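Local coordinates for short chain dehydrogenase (Rhodopseudomonas palustris, PDB 3H7A), which is a short-chain dehydrogenase/reductase that probably carries out NAD(P)-dependent oxidation or reduction of a substrate not yet identified, at residues 174-186 against 226-240. Residues are numbered along the deposited sequence; the frame is centred on the assembly and turned at random.
Sequences MPKNIHVAHLIID and LYQQPKSAWTFEMEI
M174 lays CG against CE3 of W234 (3.9 Å), and its CE reaches on toward F236 CB. N177, with positive phi, closes the helix in a Schellman motif; its OD1 lies near K231 NZ, while its ND2 bonds G133 O. With CG anti to the backbone N (chi1 -175°), the H179 ring lies face to face on the pyrrole part of W234, centroids 3.8 Å apart and planes at 12°, and its CB sits over the six-membered ring in a CH-pi contact. NE2 gives a straight bond, in the ring plane, to T235 O (2.8 Å), and ND1 is hydrogen-bonded to K136 NZ. Q229 OE1 lies at the imidazole edge and accepts T235 N while Q229 NE2 bonds T235 OG1, so T235 grips both ends of the amide; W234 NE1 makes a bent bond to Q229 O from above its carbonyl plane. A leucine in place of W234 would probably leave the H179 ring without its stacking partner and Q229 O without the indole N-H. A181 CB packs on L226 CD1. From H182 the strands run parallel: H182 N bonds F236 O (2.8 Å), M238 N returns to H182 O, I184 N bonds M238 O (2.9 Å) and I240 N bonds I184 O. On one face H182 ND1 meets the anti lone pair of E237 OE2 (2.8 Å), an oxygen also salt-bridged to R163. On the other, L183 spreads CD1 to M238 CE and CD2 to I240 CD1. I184, back on the H182 face, rests CD1 against the E237 carboxylate. Strand 178-185 thus lies between strands 135-142 and 237-240 of the Rossmann-type parallel sheet, with helix 153-173 over H182 and F236, helix 216-228 over L183, M238 and I240, and T235 and M238 packing against M238 and T235 of a second subunit.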
loop_
_atom_site.group_PDB
_atom_site.type_symbol
_atom_site.label_atom_id
_atom_site.label_comp_id
_atom_site.label_asym_id
_atom_site.label_seq_id
_atom_site.Cartn_x
_atom_site.Cartn_y
_atom_site.Cartn_z
ATOM N N MET B 174 -14.165 12.950 -9.838
ATOM C CA MET B 174 -13.270 14.070 -9.547
ATOM C C MET B 174 -13.036 14.978 -10.779
ATOM O O MET B 174 -13.135 16.204 -10.636
ATOM C CB MET B 174 -11.972 13.636 -8.833
ATOM C CG MET B 174 -12.125 13.491 -7.296
ATOM S SD MET B 174 -10.592 12.924 -6.571
ATOM C CE MET B 174 -10.706 13.581 -4.920
ATOM N N PRO B 175 -12.804 14.403 -11.997
ATOM C CA PRO B 175 -12.764 15.324 -13.155
ATOM C C PRO B 175 -14.102 15.977 -13.517
ATOM O O PRO B 175 -14.126 16.864 -14.372
ATOM C CB PRO B 175 -12.318 14.419 -14.316
ATOM C CG PRO B 175 -11.736 13.204 -13.667
ATOM C CD PRO B 175 -12.541 13.012 -12.431
ATOM N N LYS B 176 -15.189 15.543 -12.879
ATOM C CA LYS B 176 -16.528 16.067 -13.139
ATOM C C LYS B 176 -17.005 16.939 -11.982
ATOM O O LYS B 176 -18.208 17.138 -11.805
ATOM C CB LYS B 176 -17.523 14.928 -13.382
ATOM C CG LYS B 176 -17.205 14.069 -14.590
ATOM C CD LYS B 176 -18.417 13.283 -15.043
ATOM C CE LYS B 176 -18.059 12.352 -16.187
ATOM N NZ LYS B 176 -17.349 11.141 -15.693
ATOM N N ASN B 177 -16.043 17.436 -11.199
ATOM C CA ASN B 177 -16.235 18.439 -10.130
ATOM C C ASN B 177 -16.876 17.916 -8.845
ATOM O O ASN B 177 -17.419 18.683 -8.029
ATOM C CB ASN B 177 -16.930 19.711 -10.678
ATOM C CG ASN B 177 -16.685 20.944 -9.823
ATOM O OD1 ASN B 177 -15.622 21.111 -9.232
ATOM N ND2 ASN B 177 -17.679 21.814 -9.756
ATOM N N ILE B 178 -16.785 16.610 -8.645
ATOM C CA ILE B 178 -17.184 16.027 -7.370
ATOM C C ILE B 178 -15.972 15.555 -6.570
ATOM O O ILE B 178 -15.249 14.663 -6.989
ATOM C CB ILE B 178 -18.205 14.888 -7.562
ATOM C CG1 ILE B 178 -19.251 15.323 -8.605
ATOM C CG2 ILE B 178 -18.770 14.454 -6.216
ATOM C CD1 ILE B 178 -20.647 15.114 -8.248
ATOM N N HIS B 179 -15.763 16.157 -5.407
ATOM C CA HIS B 179 -14.715 15.737 -4.507
ATOM C C HIS B 179 -15.185 14.523 -3.714
ATOM O O HIS B 179 -15.830 14.659 -2.665
ATOM C CB HIS B 179 -14.359 16.881 -3.552
ATOM C CG HIS B 179 -13.196 16.601 -2.645
ATOM N ND1 HIS B 179 -12.712 17.541 -1.760
ATOM C CD2 HIS B 179 -12.419 15.502 -2.486
ATOM C CE1 HIS B 179 -11.696 17.029 -1.088
ATOM N NE2 HIS B 179 -11.500 15.791 -1.506
ATOM N N VAL B 180 -14.838 13.339 -4.204
ATOM C CA VAL B 180 -15.085 12.110 -3.453
ATOM C C VAL B 180 -13.901 11.929 -2.513
ATOM O O VAL B 180 -12.755 12.084 -2.933
ATOM C CB VAL B 180 -15.226 10.875 -4.383
ATOM C CG1 VAL B 180 -15.627 9.639 -3.601
ATOM C CG2 VAL B 180 -16.248 11.143 -5.469
ATOM N N ALA B 181 -14.166 11.639 -1.239
ATOM C CA ALA B 181 -13.084 11.396 -0.296
ATOM C C ALA B 181 -13.390 10.253 0.664
ATOM O O ALA B 181 -14.554 9.839 0.832
ATOM C CB ALA B 181 -12.690 12.680 0.476
ATOM N N HIS B 182 -12.336 9.753 1.303
ATOM C CA HIS B 182 -12.426 8.621 2.209
ATOM C C HIS B 182 -11.606 8.946 3.456
ATOM O O HIS B 182 -10.384 9.023 3.396
ATOM C CB HIS B 182 -11.867 7.385 1.499
ATOM C CG HIS B 182 -12.097 6.094 2.223
ATOM N ND1 HIS B 182 -11.089 5.177 2.448
ATOM C CD2 HIS B 182 -13.223 5.549 2.741
ATOM C CE1 HIS B 182 -11.581 4.135 3.094
ATOM N NE2 HIS B 182 -12.873 4.335 3.284
ATOM N N LEU B 183 -12.280 9.157 4.582
ATOM C CA LEU B 183 -11.587 9.523 5.803
ATOM C C LEU B 183 -11.495 8.335 6.731
ATOM O O LEU B 183 -12.517 7.843 7.211
ATOM C CB LEU B 183 -12.302 10.675 6.521
ATOM C CG LEU B 183 -11.652 11.152 7.824
ATOM C CD1 LEU B 183 -10.309 11.842 7.557
ATOM C CD2 LEU B 183 -12.602 12.085 8.552
ATOM N N ILE B 184 -10.263 7.919 7.014
ATOM C CA ILE B 184 -9.979 6.719 7.800
ATOM C C ILE B 184 -9.684 7.106 9.242
ATOM O O ILE B 184 -8.811 7.931 9.503
ATOM C CB ILE B 184 -8.810 5.915 7.189
ATOM C CG1 ILE B 184 -9.195 5.403 5.801
ATOM C CG2 ILE B 184 -8.443 4.724 8.067
ATOM C CD1 ILE B 184 -8.034 4.969 5.006
ATOM N N ILE B 185 -10.446 6.532 10.173
ATOM C CA ILE B 185 -10.263 6.826 11.590
ATOM C C ILE B 185 -9.886 5.568 12.392
ATOM O O ILE B 185 -10.170 4.455 11.963
ATOM C CB ILE B 185 -11.513 7.563 12.162
ATOM C CG1 ILE B 185 -12.707 6.629 12.303
ATOM C CG2 ILE B 185 -11.915 8.725 11.252
ATOM C CD1 ILE B 185 -14.025 7.338 12.587
ATOM N N ASP B 186 -9.210 5.749 13.534
ATOM C CA ASP B 186 -9.017 4.670 14.538
ATOM C C ASP B 186 -8.971 5.165 15.987
ATOM O O ASP B 186 -8.401 6.217 16.285
ATOM C CB ASP B 186 -7.799 3.778 14.241
ATOM C CG ASP B 186 -6.627 4.533 13.610
ATOM O OD1 ASP B 186 -5.520 4.490 14.187
ATOM O OD2 ASP B 186 -6.793 5.135 12.525
ATOM N N LEU B 226 -11.514 18.680 4.663
ATOM C CA LEU B 226 -11.702 18.121 3.320
ATOM C C LEU B 226 -12.685 18.963 2.514
ATOM O O LEU B 226 -12.463 19.214 1.317
ATOM C CB LEU B 226 -12.166 16.662 3.386
ATOM C CG LEU B 226 -11.116 15.595 3.708
ATOM C CD1 LEU B 226 -11.763 14.260 4.024
ATOM C CD2 LEU B 226 -10.106 15.463 2.566
ATOM N N TYR B 227 -13.757 19.414 3.169
ATOM C CA TYR B 227 -14.726 20.282 2.515
ATOM C C TYR B 227 -14.034 21.528 1.964
ATOM O O TYR B 227 -14.279 21.914 0.830
ATOM C CB TYR B 227 -15.902 20.680 3.434
ATOM C CG TYR B 227 -16.820 21.668 2.728
ATOM C CD1 TYR B 227 -17.737 21.232 1.786
ATOM C CD2 TYR B 227 -16.704 23.037 2.943
ATOM C CE1 TYR B 227 -18.535 22.123 1.101
ATOM C CE2 TYR B 227 -17.511 23.932 2.273
ATOM C CZ TYR B 227 -18.418 23.467 1.357
ATOM O OH TYR B 227 -19.210 24.348 0.675
ATOM N N GLN B 228 -13.156 22.127 2.767
ATOM C CA GLN B 228 -12.510 23.392 2.422
ATOM C C GLN B 228 -11.466 23.364 1.289
ATOM O O GLN B 228 -11.125 24.416 0.749
ATOM C CB GLN B 228 -11.901 24.021 3.672
ATOM C CG GLN B 228 -12.917 24.478 4.702
ATOM C CD GLN B 228 -13.476 25.858 4.421
ATOM O OE1 GLN B 228 -13.127 26.825 5.107
ATOM N NE2 GLN B 228 -14.354 25.962 3.421
ATOM N N GLN B 229 -10.961 22.181 0.946
ATOM C CA GLN B 229 -9.924 22.041 -0.080
ATOM C C GLN B 229 -10.381 22.503 -1.461
ATOM O O GLN B 229 -11.432 22.071 -1.936
ATOM C CB GLN B 229 -9.473 20.589 -0.199
ATOM C CG GLN B 229 -8.755 20.051 1.005
ATOM C CD GLN B 229 -8.253 18.651 0.779
ATOM O OE1 GLN B 229 -8.807 17.909 -0.023
ATOM N NE2 GLN B 229 -7.188 18.283 1.482
ATOM N N PRO B 230 -9.574 23.356 -2.124
ATOM C CA PRO B 230 -9.883 23.776 -3.499
ATOM C C PRO B 230 -9.547 22.670 -4.494
ATOM O O PRO B 230 -8.721 21.808 -4.179
ATOM C CB PRO B 230 -8.968 24.985 -3.711
ATOM C CG PRO B 230 -7.807 24.760 -2.798
ATOM C CD PRO B 230 -8.321 23.960 -1.624
ATOM N N LYS B 231 -10.150 22.710 -5.686
ATOM C CA LYS B 231 -9.994 21.624 -6.670
ATOM C C LYS B 231 -8.615 21.519 -7.317
ATOM O O LYS B 231 -8.334 20.567 -8.044
ATOM C CB LYS B 231 -11.108 21.633 -7.727
ATOM C CG LYS B 231 -11.186 22.866 -8.619
ATOM C CD LYS B 231 -12.353 22.776 -9.629
ATOM C CE LYS B 231 -12.237 21.556 -10.569
ATOM N NZ LYS B 231 -13.130 21.656 -11.765
ATOM N N SER B 232 -7.751 22.484 -7.031
ATOM C CA SER B 232 -6.363 22.420 -7.473
ATOM C C SER B 232 -5.559 21.533 -6.531
ATOM O O SER B 232 -4.423 21.180 -6.831
ATOM C CB SER B 232 -5.748 23.821 -7.554
ATOM O OG SER B 232 -6.017 24.570 -6.378
ATOM N N ALA B 233 -6.157 21.163 -5.400
ATOM C CA ALA B 233 -5.464 20.379 -4.389
ATOM C C ALA B 233 -6.395 19.516 -3.533
ATOM O O ALA B 233 -6.445 19.680 -2.320
ATOM C CB ALA B 233 -4.655 21.301 -3.501
ATOM N N TRP B 234 -7.113 18.582 -4.147
ATOM C CA TRP B 234 -7.997 17.702 -3.379
ATOM C C TRP B 234 -7.256 16.473 -2.935
ATOM O O TRP B 234 -6.434 15.931 -3.680
ATOM C CB TRP B 234 -9.182 17.236 -4.213
ATOM C CG TRP B 234 -10.276 18.248 -4.377
ATOM C CD1 TRP B 234 -10.503 19.376 -3.616
ATOM C CD2 TRP B 234 -11.331 18.192 -5.334
ATOM N NE1 TRP B 234 -11.622 20.035 -4.071
ATOM C CE2 TRP B 234 -12.147 19.325 -5.126
ATOM C CE3 TRP B 234 -11.665 17.290 -6.361
ATOM C CZ2 TRP B 234 -13.277 19.575 -5.900
ATOM C CZ3 TRP B 234 -12.786 17.551 -7.141
ATOM C CH2 TRP B 234 -13.573 18.683 -6.907
ATOM N N THR B 235 -7.581 16.025 -1.730
ATOM C CA THR B 235 -7.097 14.766 -1.187
ATOM C C THR B 235 -8.207 13.723 -1.365
ATOM O O THR B 235 -9.364 14.004 -1.052
ATOM C CB THR B 235 -6.779 14.939 0.315
ATOM O OG1 THR B 235 -5.797 15.967 0.472
ATOM C CG2 THR B 235 -6.252 13.677 0.925
ATOM N N PHE B 236 -7.878 12.531 -1.869
ATOM C CA PHE B 236 -8.864 11.458 -1.883
ATOM C C PHE B 236 -8.971 10.783 -0.526
ATOM O O PHE B 236 -10.052 10.678 0.018
ATOM C CB PHE B 236 -8.614 10.414 -2.979
ATOM C CG PHE B 236 -9.383 9.129 -2.765
ATOM C CD1 PHE B 236 -10.760 9.081 -2.968
ATOM C CD2 PHE B 236 -8.726 7.968 -2.334
ATOM C CE1 PHE B 236 -11.492 7.898 -2.739
ATOM C CE2 PHE B 236 -9.441 6.790 -2.089
ATOM C CZ PHE B 236 -10.831 6.754 -2.296
ATOM N N GLU B 237 -7.847 10.323 0.017
ATOM C CA GLU B 237 -7.861 9.553 1.253
ATOM C C GLU B 237 -6.974 10.190 2.296
ATOM O O GLU B 237 -5.880 10.643 1.990
ATOM C CB GLU B 237 -7.361 8.140 0.987
ATOM C CG GLU B 237 -7.748 7.117 2.020
ATOM C CD GLU B 237 -7.538 5.711 1.500
ATOM O OE1 GLU B 237 -6.439 5.421 0.990
ATOM O OE2 GLU B 237 -8.476 4.897 1.584
ATOM N N MET B 238 -7.444 10.195 3.534
ATOM C CA MET B 238 -6.732 10.834 4.629
ATOM C C MET B 238 -6.970 9.985 5.867
ATOM O O MET B 238 -8.084 9.507 6.079
ATOM C CB MET B 238 -7.293 12.244 4.833
ATOM C CG MET B 238 -6.316 13.199 5.440
ATOM S SD MET B 238 -6.855 14.906 5.479
ATOM C CE MET B 238 -8.118 14.882 6.740
ATOM N N GLU B 239 -5.935 9.779 6.677
ATOM C CA GLU B 239 -6.085 9.023 7.922
ATOM C C GLU B 239 -5.773 9.889 9.134
ATOM O O GLU B 239 -4.769 10.594 9.143
ATOM C CB GLU B 239 -5.209 7.759 7.933
ATOM C CG GLU B 239 -5.480 6.872 9.147
ATOM C CD GLU B 239 -4.687 5.566 9.181
ATOM O OE1 GLU B 239 -3.987 5.230 8.198
ATOM O OE2 GLU B 239 -4.785 4.870 10.221
ATOM N N ILE B 240 -6.636 9.834 10.149
ATOM C CA ILE B 240 -6.436 10.582 11.387
ATOM C C ILE B 240 -6.435 9.647 12.585
ATOM O O ILE B 240 -7.056 8.590 12.540
ATOM C CB ILE B 240 -7.521 11.685 11.576
ATOM C CG1 ILE B 240 -8.939 11.105 11.436
ATOM C CG2 ILE B 240 -7.314 12.772 10.568
ATOM C CD1 ILE B 240 -10.070 12.108 11.671
#